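Local coordinates for protein carbohydrate deacetylase Agd3 (Neosartorya fumigata, PDB 6NWZ) that removes acetyl groups from carbohydrate, probably the exopolysaccharide galactosaminogalactan, and is required for biofilm formation by Aspergillus fumigatus, at residues D586-V590 against L658-P662; Q606-Y612 against T634-P640; Q651-T655 against V665-L669; I435-H439 against R461-M465. All coordinates share one frame; numbering follows the deposited sequence.

Overall arrangement
Contact 4 comes first along the chain and lies inside the deacetylase region, beside zinc ligands. Contacts 1 and 2 join the C-terminal region to the deacetylase region, while contact 3 lies within the C-terminal sheet; contact 2 is nested within the loop that contact 1 closes. Contacts 2 and 3, with centres 13 Å apart, share the antiparallel sheet of strands 639-643, 663-667 and 654-656, and touch through Ile639 and Val667. Contact 1 takes up the turn between strands 654-656 and 663-667, its centre 19 Å from that of contact 3. The centre of contact 4 is 28 to 36 Å from the centres of the others. The C-terminal sheet is thus held to the deacetylase region at two separate points, by residues 586-590 and 606-612.

Contact 1. Residues D586-V590 against L658-P662; sequences DWPLV and LGSDP
The Pro588 ring fits against the turn at residues 658-661, lying between the side chains of Leu658 and Asp661. That turn is a type II' beta turn, linking strands 654-656 and 663-667 and closed by the bond from Asp661 N to Leu658 O (3.0 Å). Gly659 occupies its second position with a positive phi of 58°, a conformation that glycine adopts readily. Pro588 CG packs on Leu658 CB at 4.0 Å, while Pro588 CD faces the Asp661 carboxylate, which comes from the opposite direction. The carboxylate is gripped by salt bridges to Arg246 and Arg247, and Arg246 also forms a cation-pi contact with Trp587, so the two segments share a basic partner. Further along, Val590 and Leu658 meet tip to tip, CG2 to CD1 at 3.6 Å.

At the other end, Ser660 OG donates to Asp586 OD1; the modelled separation is very short and its exact value doubtful. A bound zinc ion lies about 4 Å from the Asp586 side chain. A water joins the backbones here, donating to Asp586 O (2.8 Å) and accepting from Ser660 N (3.0 Å).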
loop_
_atom_site.group_PDB
_atom_site.type_symbol
_atom_site.label_atom_id
_atom_site.label_comp_id
_atom_site.label_asym_id
_atom_site.label_seq_id
_atom_site.Cartn_x
_atom_site.Cartn_y
_atom_site.Cartn_z
ATOM N N ASP A 586 3.784 -5.575 -14.344
ATOM C CA ASP A 586 5.076 -6.249 -14.293
ATOM C C ASP A 586 5.992 -5.662 -13.222
ATOM O O ASP A 586 7.199 -5.922 -13.231
ATOM C CB ASP A 586 5.770 -6.216 -15.656
ATOM C CG ASP A 586 6.041 -4.809 -16.145
ATOM O OD1 ASP A 586 6.996 -4.171 -15.647
ATOM O OD2 ASP A 586 5.293 -4.336 -17.024
ATOM N N TRP A 587 5.443 -4.883 -12.296
ATOM C CA TRP A 587 6.252 -4.255 -11.269
ATOM C C TRP A 587 6.829 -5.302 -10.319
ATOM O O TRP A 587 6.273 -6.393 -10.162
ATOM C CB TRP A 587 5.424 -3.254 -10.469
ATOM C CG TRP A 587 4.645 -2.278 -11.295
ATOM C CD1 TRP A 587 4.870 -1.927 -12.597
ATOM C CD2 TRP A 587 3.505 -1.527 -10.868
ATOM N NE1 TRP A 587 3.937 -1.003 -13.003
ATOM C CE2 TRP A 587 3.088 -0.741 -11.958
ATOM C CE3 TRP A 587 2.795 -1.444 -9.666
ATOM C CZ2 TRP A 587 1.995 0.116 -11.883
ATOM C CZ3 TRP A 587 1.711 -0.594 -9.594
ATOM C CH2 TRP A 587 1.322 0.175 -10.694
ATOM N N PRO A 588 7.945 -4.990 -9.671
ATOM C CA PRO A 588 8.455 -5.872 -8.618
ATOM C C PRO A 588 7.591 -5.799 -7.369
ATOM O O PRO A 588 6.874 -4.824 -7.122
ATOM C CB PRO A 588 9.864 -5.328 -8.345
ATOM C CG PRO A 588 10.200 -4.488 -9.541
ATOM C CD PRO A 588 8.896 -3.921 -10.006
ATOM N N LEU A 589 7.656 -6.869 -6.581
ATOM C CA LEU A 589 7.136 -6.890 -5.220
ATOM C C LEU A 589 8.328 -7.004 -4.283
ATOM O O LEU A 589 9.083 -7.981 -4.353
ATOM C CB LEU A 589 6.167 -8.051 -5.001
ATOM C CG LEU A 589 4.808 -7.987 -5.699
ATOM C CD1 LEU A 589 4.094 -9.324 -5.605
ATOM C CD2 LEU A 589 3.953 -6.892 -5.094
ATOM N N VAL A 590 8.508 -6.009 -3.422
ATOM C CA VAL A 590 9.668 -5.947 -2.543
ATOM C C VAL A 590 9.188 -5.985 -1.100
ATOM O O VAL A 590 8.407 -5.124 -0.678
ATOM C CB VAL A 590 10.514 -4.696 -2.805
ATOM C CG1 VAL A 590 11.698 -4.686 -1.881
ATOM C CG2 VAL A 590 10.969 -4.671 -4.253
ATOM N N LEU A 658 14.791 -1.641 -9.974
ATOM C CA LEU A 658 14.566 -3.079 -9.904
ATOM C C LEU A 658 13.695 -3.545 -11.059
ATOM O O LEU A 658 12.744 -2.863 -11.453
ATOM C CB LEU A 658 13.895 -3.454 -8.583
ATOM C CG LEU A 658 14.583 -3.020 -7.295
ATOM C CD1 LEU A 658 13.615 -3.137 -6.135
ATOM C CD2 LEU A 658 15.821 -3.865 -7.051
ATOM N N GLY A 659 14.014 -4.725 -11.584
ATOM C CA GLY A 659 13.195 -5.307 -12.635
ATOM C C GLY A 659 13.098 -4.379 -13.829
ATOM O O GLY A 659 14.105 -3.864 -14.330
ATOM N N SER A 660 11.867 -4.153 -14.288
ATOM C CA SER A 660 11.598 -3.269 -15.414
ATOM C C SER A 660 11.124 -1.889 -14.965
ATOM O O SER A 660 10.528 -1.153 -15.760
ATOM C CB SER A 660 10.576 -3.913 -16.355
ATOM O OG SER A 660 9.377 -4.235 -15.672
ATOM N N ASP A 661 11.385 -1.525 -13.710
ATOM C CA ASP A 661 11.016 -0.213 -13.214
ATOM C C ASP A 661 11.802 0.873 -13.937
ATOM O O ASP A 661 12.879 0.621 -14.484
ATOM C CB ASP A 661 11.280 -0.103 -11.714
ATOM C CG ASP A 661 10.180 -0.716 -10.879
ATOM O OD1 ASP A 661 9.062 -0.907 -11.404
ATOM O OD2 ASP A 661 10.433 -0.993 -9.686
ATOM N N PRO A 662 11.277 2.093 -13.964
ATOM C CA PRO A 662 12.096 3.236 -14.371
ATOM C C PRO A 662 13.169 3.520 -13.330
ATOM O O PRO A 662 13.148 3.008 -12.208
ATOM C CB PRO A 662 11.088 4.384 -14.473
ATOM C CG PRO A 662 9.929 3.950 -13.633
ATOM C CD PRO A 662 9.867 2.462 -13.765
HETATM O O HOH W 1 9.959 -6.066 -12.964
HETATM O O HOH W 2 7.412 -0.895 -15.813
#

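Contact 2. Residues Q606-Y612 against T634-P640; sequences QRDQCGY and TCSRPIP
The guanidinium of Arg637 presents its edge to the side-chain amide of Gln606, with OE1 near the guanidinium plane, although the two planes are turned 48° apart. The ring of Tyr612 has Arg607 O and Asp608 OD1 at its edge, in plane, and Ile639 comes against it obliquely. Arg637 NE and NH2 both point to Gln606 OE1. The NE bond is modelled very short, so its length is doubtful, and the NH2 bond (3.2 Å) is weak. Arg637 reaches this position through a bend at chi2 (-76°), which turns its chain across that of Gln606, and its NH1 forms a salt bridge with Glu599 on helix 594-607. Arg637 therefore lies along the helix that also carries Gln606.

Next to this polar pair the contact turns apolar. Arg607 CB packs on Arg637 CB at 3.9 Å, and the extended chain of Arg607 carries CD to within 3.7 Å of Pro640 CD. Ile639 sets two branches on Tyr612: CG2 touches CD1 at 3.5 Å, and CD1 of the isoleucine lies 3.6 Å from Tyr612 CB. The Tyr612 hydroxyl is bonded to Gly48 O.

Beside these packed side chains runs the covalent link, Cys610 SG to Cys635 SG at 2.0 Å, with a chi3 of 82° that makes it right-handed. It closes a loop containing the strands 613-618 and 622-629. The whole forms a disulfide-braced junction, in which the exit from helix 594-607 is clamped to the approach to strand 639-643, at the start of the C-terminal sheet.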
loop_
_atom_site.group_PDB
_atom_site.type_symbol
_atom_site.label_atom_id
_atom_site.label_comp_id
_atom_site.label_asym_id
_atom_site.label_seq_id
_atom_site.Cartn_x
_atom_site.Cartn_y
_atom_site.Cartn_z
ATOM N N GLN A 606 8.517 13.137 5.957
ATOM C CA GLN A 606 9.407 14.275 6.161
ATOM C C GLN A 606 9.650 15.043 4.868
ATOM O O GLN A 606 9.530 16.273 4.840
ATOM C CB GLN A 606 10.725 13.807 6.771
ATOM C CG GLN A 606 10.624 13.474 8.248
ATOM C CD GLN A 606 11.962 13.110 8.851
ATOM O OE1 GLN A 606 12.917 12.805 8.136
ATOM N NE2 GLN A 606 12.042 13.145 10.174
ATOM N N ARG A 607 9.984 14.340 3.781
ATOM C CA ARG A 607 10.226 15.025 2.515
ATOM C C ARG A 607 8.976 15.705 1.973
ATOM O O ARG A 607 9.093 16.629 1.162
ATOM C CB ARG A 607 10.778 14.052 1.470
ATOM C CG ARG A 607 9.808 12.975 1.032
ATOM C CD ARG A 607 10.370 12.192 -0.141
ATOM N NE ARG A 607 9.523 11.056 -0.485
ATOM C CZ ARG A 607 9.681 9.835 0.014
ATOM N NH1 ARG A 607 10.658 9.596 0.876
ATOM N NH2 ARG A 607 8.864 8.857 -0.345
ATOM N N ASP A 608 7.786 15.270 2.393
ATOM C CA ASP A 608 6.565 15.959 1.990
ATOM C C ASP A 608 6.427 17.319 2.663
ATOM O O ASP A 608 5.628 18.143 2.209
ATOM C CB ASP A 608 5.337 15.097 2.301
ATOM C CG ASP A 608 5.171 13.930 1.335
ATOM O OD1 ASP A 608 5.948 13.826 0.359
ATOM O OD2 ASP A 608 4.253 13.111 1.557
ATOM N N GLN A 609 7.183 17.569 3.730
ATOM C CA GLN A 609 7.172 18.862 4.402
ATOM C C GLN A 609 8.169 19.850 3.813
ATOM O O GLN A 609 8.165 21.018 4.212
ATOM C CB GLN A 609 7.465 18.688 5.898
ATOM C CG GLN A 609 6.711 17.547 6.566
ATOM C CD GLN A 609 5.206 17.717 6.506
ATOM O OE1 GLN A 609 4.693 18.837 6.505
ATOM N NE2 GLN A 609 4.489 16.601 6.454
ATOM N N CYS A 610 9.023 19.417 2.884
ATOM C CA CYS A 610 10.014 20.299 2.285
ATOM C C CYS A 610 9.478 21.086 1.097
ATOM O O CYS A 610 10.122 22.052 0.673
ATOM C CB CYS A 610 11.239 19.495 1.834
ATOM S SG CYS A 610 12.195 18.721 3.163
ATOM N N GLY A 611 8.328 20.701 0.551
ATOM C CA GLY A 611 7.824 21.350 -0.643
ATOM C C GLY A 611 8.749 21.180 -1.832
ATOM O O GLY A 611 9.163 22.165 -2.451
ATOM N N TYR A 612 9.088 19.937 -2.160
ATOM C CA TYR A 612 9.967 19.681 -3.289
ATOM C C TYR A 612 9.205 19.822 -4.600
ATOM O O TYR A 612 7.989 19.622 -4.665
ATOM C CB TYR A 612 10.594 18.288 -3.193
ATOM C CG TYR A 612 9.609 17.142 -3.260
ATOM C CD1 TYR A 612 9.188 16.628 -4.481
ATOM C CD2 TYR A 612 9.114 16.564 -2.102
ATOM C CE1 TYR A 612 8.293 15.583 -4.543
ATOM C CE2 TYR A 612 8.219 15.516 -2.155
ATOM C CZ TYR A 612 7.813 15.029 -3.376
ATOM O OH TYR A 612 6.919 13.986 -3.427
ATOM N N THR A 634 16.815 22.885 0.216
ATOM C CA THR A 634 17.290 21.992 1.260
ATOM C C THR A 634 16.153 21.086 1.701
ATOM O O THR A 634 14.983 21.482 1.689
ATOM C CB THR A 634 17.814 22.751 2.485
ATOM O OG1 THR A 634 16.773 23.590 3.004
ATOM C CG2 THR A 634 19.019 23.600 2.125
ATOM N N CYS A 635 16.511 19.870 2.102
ATOM C CA CYS A 635 15.545 18.942 2.663
ATOM C C CYS A 635 16.287 17.918 3.506
ATOM O O CYS A 635 17.368 17.461 3.123
ATOM C CB CYS A 635 14.730 18.240 1.572
ATOM S SG CYS A 635 13.320 17.311 2.218
ATOM N N SER A 636 15.700 17.574 4.655
ATOM C CA SER A 636 16.288 16.552 5.515
ATOM C C SER A 636 16.435 15.225 4.780
ATOM O O SER A 636 17.407 14.493 4.994
ATOM C CB SER A 636 15.432 16.376 6.772
ATOM O OG SER A 636 15.678 15.125 7.394
ATOM N N ARG A 637 15.489 14.907 3.906
ATOM C CA ARG A 637 15.443 13.652 3.178
ATOM C C ARG A 637 15.746 13.865 1.700
ATOM O O ARG A 637 15.552 14.963 1.166
ATOM C CB ARG A 637 14.060 13.005 3.324
ATOM C CG ARG A 637 13.660 12.715 4.755
ATOM C CD ARG A 637 14.392 11.502 5.282
ATOM N NE ARG A 637 13.940 11.136 6.619
ATOM C CZ ARG A 637 14.319 10.032 7.251
ATOM N NH1 ARG A 637 15.154 9.188 6.661
ATOM N NH2 ARG A 637 13.864 9.771 8.468
ATOM N N PRO A 638 16.224 12.836 1.006
ATOM C CA PRO A 638 16.413 12.959 -0.442
ATOM C C PRO A 638 15.081 12.972 -1.173
ATOM O O PRO A 638 14.091 12.385 -0.727
ATOM C CB PRO A 638 17.237 11.718 -0.801
ATOM C CG PRO A 638 16.891 10.734 0.251
ATOM C CD PRO A 638 16.690 11.533 1.509
ATOM N N ILE A 639 15.071 13.661 -2.307
ATOM C CA ILE A 639 13.881 13.817 -3.140
ATOM C C ILE A 639 13.949 12.780 -4.256
ATOM O O ILE A 639 14.928 12.775 -5.018
ATOM C CB ILE A 639 13.783 15.236 -3.722
ATOM C CG1 ILE A 639 13.924 16.289 -2.621
ATOM C CG2 ILE A 639 12.467 15.416 -4.452
ATOM C CD1 ILE A 639 12.934 16.127 -1.497
ATOM N N PRO A 640 12.955 11.907 -4.396
ATOM C CA PRO A 640 12.979 10.930 -5.489
ATOM C C PRO A 640 12.642 11.573 -6.825
ATOM O O PRO A 640 11.786 12.458 -6.916
ATOM C CB PRO A 640 11.903 9.918 -5.078
ATOM C CG PRO A 640 10.940 10.728 -4.274
ATOM C CD PRO A 640 11.765 11.753 -3.539
#

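Contact 3. Residues Q651-T655 against V665-L669; sequences QGYAT and VWVQL
This is a beta-hairpin contact in the C-terminal region, where strand 654-656 lies along the middle strand, 663-667, of a three-stranded antiparallel sheet. One straight backbone bond marks the pairing: Trp666 N donates to Ala654 O at 2.8 Å, with an N-H...O angle of 170°. Next to it, Thr655 and Val665 form a non-hydrogen-bonded antiparallel pair whose CA atoms are 4.5 Å apart, their side chains on the same face. Ala654 and Trp666 turn to the other face.

There the indole of Trp666 has Ala654 O at its edge. Its NE1 is bonded to Glu656 of the hairpin itself, and His245 meets the ring edge-to-face. Pro638 and Pro640 also touch it, so the indole joins the hairpin to strand 639-643 and the loop before it.

Tyr653 contributes the largest share of the contact. With CG beside its own backbone N (chi1 -64°), the ring lies across the chain at residues 666-668. Its CB reaches Val665 CG1 at 4.0 Å, and CE1 comes to 3.4 Å from Gln668 N at an oblique angle. Val674 of strand 674-683 adds to the packing round the tyrosine, and Phe676 of the same strand touches Val667, which continues the apolar layer beyond the hairpin. One face of the Tyr653 ring is covered by Val667 in a CH-pi contact: CG1 stands 4.2 Å from the ring centroid, 16° off the normal, displaced toward the rim.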
loop_
_atom_site.group_PDB
_atom_site.type_symbol
_atom_site.label_atom_id
_atom_site.label_comp_id
_atom_site.label_asym_id
_atom_site.label_seq_id
_atom_site.Cartn_x
_atom_site.Cartn_y
_atom_site.Cartn_z
ATOM N N GLN A 651 25.289 11.412 -10.711
ATOM C CA GLN A 651 25.935 12.415 -9.859
ATOM C C GLN A 651 26.158 11.898 -8.439
ATOM O O GLN A 651 26.047 12.646 -7.464
ATOM C CB GLN A 651 25.136 13.719 -9.845
ATOM C CG GLN A 651 24.955 14.338 -11.219
ATOM C CD GLN A 651 24.177 15.636 -11.173
ATOM O OE1 GLN A 651 24.024 16.243 -10.112
ATOM N NE2 GLN A 651 23.677 16.068 -12.326
ATOM N N GLY A 652 26.482 10.613 -8.322
ATOM C CA GLY A 652 26.803 10.039 -7.030
ATOM C C GLY A 652 25.662 9.987 -6.041
ATOM O O GLY A 652 25.908 9.859 -4.839
ATOM N N TYR A 653 24.421 10.088 -6.501
ATOM C CA TYR A 653 23.272 9.944 -5.622
ATOM C C TYR A 653 22.817 8.487 -5.591
ATOM O O TYR A 653 23.217 7.666 -6.419
ATOM C CB TYR A 653 22.126 10.850 -6.076
ATOM C CG TYR A 653 22.424 12.331 -5.994
ATOM C CD1 TYR A 653 22.353 13.006 -4.783
ATOM C CD2 TYR A 653 22.761 13.056 -7.129
ATOM C CE1 TYR A 653 22.618 14.362 -4.702
ATOM C CE2 TYR A 653 23.029 14.414 -7.057
ATOM C CZ TYR A 653 22.955 15.060 -5.841
ATOM O OH TYR A 653 23.221 16.410 -5.760
ATOM N N ALA A 654 21.965 8.168 -4.619
ATOM C CA ALA A 654 21.449 6.810 -4.498
ATOM C C ALA A 654 20.389 6.556 -5.563
ATOM O O ALA A 654 19.464 7.354 -5.735
ATOM C CB ALA A 654 20.871 6.585 -3.105
ATOM N N THR A 655 20.524 5.444 -6.279
ATOM C CA THR A 655 19.627 5.117 -7.377
ATOM C C THR A 655 18.890 3.818 -7.083
ATOM O O THR A 655 19.226 3.071 -6.162
ATOM C CB THR A 655 20.383 4.994 -8.706
ATOM O OG1 THR A 655 21.260 3.862 -8.654
ATOM C CG2 THR A 655 21.191 6.256 -8.979
ATOM N N VAL A 665 16.044 8.210 -8.835
ATOM C CA VAL A 665 17.241 8.847 -8.295
ATOM C C VAL A 665 16.835 9.622 -7.049
ATOM O O VAL A 665 15.962 10.499 -7.109
ATOM C CB VAL A 665 17.913 9.764 -9.330
ATOM C CG1 VAL A 665 19.112 10.475 -8.722
ATOM C CG2 VAL A 665 18.334 8.966 -10.553
ATOM N N TRP A 666 17.456 9.291 -5.914
ATOM C CA TRP A 666 17.196 9.973 -4.647
ATOM C C TRP A 666 18.157 11.153 -4.544
ATOM O O TRP A 666 19.333 10.988 -4.208
ATOM C CB TRP A 666 17.337 9.008 -3.472
ATOM C CG TRP A 666 16.293 7.927 -3.500
ATOM C CD1 TRP A 666 16.420 6.678 -4.038
ATOM C CD2 TRP A 666 14.951 8.014 -3.003
ATOM N NE1 TRP A 666 15.243 5.977 -3.896
ATOM C CE2 TRP A 666 14.327 6.776 -3.263
ATOM C CE3 TRP A 666 14.217 9.016 -2.359
ATOM C CZ2 TRP A 666 13.005 6.515 -2.900
ATOM C CZ3 TRP A 666 12.903 8.752 -1.998
ATOM C CH2 TRP A 666 12.312 7.514 -2.271
ATOM N N VAL A 667 17.649 12.347 -4.839
ATOM C CA VAL A 667 18.472 13.547 -4.943
ATOM C C VAL A 667 18.506 14.252 -3.593
ATOM O O VAL A 667 17.475 14.725 -3.103
ATOM C CB VAL A 667 17.942 14.484 -6.036
ATOM C CG1 VAL A 667 18.924 15.621 -6.273
ATOM C CG2 VAL A 667 17.689 13.704 -7.312
ATOM N N GLN A 668 19.696 14.339 -3.003
ATOM C CA GLN A 668 19.885 14.990 -1.712
ATOM C C GLN A 668 20.161 16.473 -1.941
ATOM O O GLN A 668 21.236 16.845 -2.422
ATOM C CB GLN A 668 21.026 14.330 -0.941
ATOM C CG GLN A 668 21.152 14.801 0.501
ATOM C CD GLN A 668 19.890 14.551 1.305
ATOM O OE1 GLN A 668 19.481 13.406 1.504
ATOM N NE2 GLN A 668 19.261 15.626 1.767
ATOM N N LEU A 669 19.192 17.317 -1.596
ATOM C CA LEU A 669 19.347 18.759 -1.719
ATOM C C LEU A 669 20.023 19.318 -0.474
ATOM O O LEU A 669 19.701 18.923 0.652
ATOM C CB LEU A 669 17.994 19.437 -1.934
ATOM C CG LEU A 669 17.225 19.047 -3.199
ATOM C CD1 LEU A 669 15.983 19.910 -3.362
ATOM C CD2 LEU A 669 18.117 19.143 -4.425
#

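Contact 4. Residues I435-H439 against R461-M465; sequences ITGLH and RPVLM
Two loops of the deacetylase region meet beside its zinc sites. The zinc bound by Asp256, His388 and His392 has an Asp-His-His set of ligands, as in CE4 polysaccharide deacetylases. The Ile435 side chain lies about 6 Å from those of Asp255 and His388, ligands of two different zinc ions, and about 5 Å from a bound zinc ion, so Ile435 belongs to the surroundings of the metal sites.

Opposite them, residues 461-465 make a short 3-10 turn at 462-464, with Leu464 N bonded to Arg461 O (2.9 Å). From this turn Arg461 reaches across, bent at chi3 (63°), and NH1 donates to Ile435 O at 2.8 Å with an N-H...O angle of 161°. The bond lies both in the carbonyl plane and in the guanidinium plane. Arg461 NE forms a salt bridge with Glu339, whose other carboxylate oxygen is bonded to His439 NE2. Glu339 thus ties the two loops together and helps to fix the rotation of the guanidinium. The other imidazole nitrogen, ND1, is bonded to Ser480 O, so the ring is held from two sides. Val463 CG1 adds a contact at its edge, 3.6 Å from CE1.

Leu464 fills the middle of the contact. Its CD2 meets Leu438 CD2 at 3.7 Å, the two side chains crossing at about a right angle, and CD1 lies 3.9 Å from Ile435 CG2. The same CD1 methyl covers one face of the Arg461 guanidinium, 3.5 Å above the plane and over its centre.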
loop_
_atom_site.group_PDB
_atom_site.type_symbol
_atom_site.label_atom_id
_atom_site.label_comp_id
_atom_site.label_asym_id
_atom_site.label_seq_id
_atom_site.Cartn_x
_atom_site.Cartn_y
_atom_site.Cartn_z
ATOM N N ILE A 435 -2.750 -5.203 19.239
ATOM C CA ILE A 435 -2.767 -3.758 19.026
ATOM C C ILE A 435 -3.354 -3.068 20.253
ATOM O O ILE A 435 -4.348 -2.338 20.155
ATOM C CB ILE A 435 -3.540 -3.395 17.743
ATOM C CG1 ILE A 435 -3.137 -4.331 16.609
ATOM C CG2 ILE A 435 -3.231 -1.967 17.307
ATOM C CD1 ILE A 435 -1.663 -4.258 16.264
ATOM N N THR A 436 -2.751 -3.301 21.419
ATOM C CA THR A 436 -3.218 -2.728 22.674
ATOM C C THR A 436 -2.128 -1.866 23.300
ATOM O O THR A 436 -0.941 -1.992 22.984
ATOM C CB THR A 436 -3.666 -3.818 23.670
ATOM O OG1 THR A 436 -2.553 -4.644 24.040
ATOM C CG2 THR A 436 -4.755 -4.686 23.060
ATOM N N GLY A 437 -2.549 -0.974 24.194
ATOM C CA GLY A 437 -1.643 -0.048 24.837
ATOM C C GLY A 437 -1.334 1.201 24.044
ATOM O O GLY A 437 -0.595 2.062 24.542
ATOM N N LEU A 438 -1.876 1.336 22.834
ATOM C CA LEU A 438 -1.614 2.514 22.016
ATOM C C LEU A 438 -2.255 3.778 22.573
ATOM O O LEU A 438 -1.958 4.869 22.076
ATOM C CB LEU A 438 -2.087 2.273 20.581
ATOM C CG LEU A 438 -1.193 1.378 19.711
ATOM C CD1 LEU A 438 -1.384 -0.107 20.007
ATOM C CD2 LEU A 438 -1.428 1.656 18.243
ATOM N N HIS A 439 -3.123 3.666 23.580
ATOM C CA HIS A 439 -3.656 4.828 24.282
ATOM C C HIS A 439 -3.239 4.842 25.746
ATOM O O HIS A 439 -3.693 5.703 26.508
ATOM C CB HIS A 439 -5.184 4.883 24.161
ATOM C CG HIS A 439 -5.674 5.003 22.749
ATOM N ND1 HIS A 439 -5.465 6.128 21.979
ATOM C CD2 HIS A 439 -6.366 4.139 21.969
ATOM C CE1 HIS A 439 -6.006 5.951 20.788
ATOM N NE2 HIS A 439 -6.559 4.752 20.755
ATOM N N ARG A 461 -9.329 0.847 12.806
ATOM C CA ARG A 461 -9.542 1.831 13.861
ATOM C C ARG A 461 -9.032 3.185 13.382
ATOM O O ARG A 461 -7.819 3.446 13.434
ATOM C CB ARG A 461 -8.824 1.403 15.144
ATOM C CG ARG A 461 -9.288 0.050 15.674
ATOM C CD ARG A 461 -8.266 -0.592 16.599
ATOM N NE ARG A 461 -8.024 0.199 17.800
ATOM C CZ ARG A 461 -7.129 -0.119 18.729
ATOM N NH1 ARG A 461 -6.393 -1.215 18.589
ATOM N NH2 ARG A 461 -6.967 0.654 19.795
ATOM N N PRO A 462 -9.910 4.073 12.903
ATOM C CA PRO A 462 -9.442 5.351 12.339
ATOM C C PRO A 462 -8.609 6.185 13.297
ATOM O O PRO A 462 -7.813 7.016 12.842
ATOM C CB PRO A 462 -10.751 6.065 11.970
ATOM C CG PRO A 462 -11.736 4.965 11.774
ATOM C CD PRO A 462 -11.368 3.913 12.781
ATOM N N VAL A 463 -8.761 5.989 14.608
ATOM C CA VAL A 463 -7.957 6.722 15.581
ATOM C C VAL A 463 -6.465 6.478 15.384
ATOM O O VAL A 463 -5.643 7.320 15.764
ATOM C CB VAL A 463 -8.394 6.333 17.010
ATOM C CG1 VAL A 463 -7.848 7.329 18.032
ATOM C CG2 VAL A 463 -9.905 6.244 17.092
ATOM N N LEU A 464 -6.091 5.348 14.783
ATOM C CA LEU A 464 -4.698 4.939 14.655
ATOM C C LEU A 464 -4.105 5.256 13.287
ATOM O O LEU A 464 -3.003 4.790 12.979
ATOM C CB LEU A 464 -4.570 3.440 14.937
ATOM C CG LEU A 464 -5.043 2.986 16.318
ATOM C CD1 LEU A 464 -4.852 1.487 16.499
ATOM C CD2 LEU A 464 -4.309 3.764 17.397
ATOM N N MET A 465 -4.800 6.028 12.461
ATOM C CA MET A 465 -4.325 6.345 11.126
ATOM C C MET A 465 -4.194 7.853 10.955
ATOM O O MET A 465 -4.933 8.631 11.566
ATOM C CB MET A 465 -5.256 5.761 10.062
ATOM C CG MET A 465 -5.216 4.248 10.016
ATOM S SD MET A 465 -6.282 3.546 8.749
ATOM C CE MET A 465 -5.532 4.181 7.251
#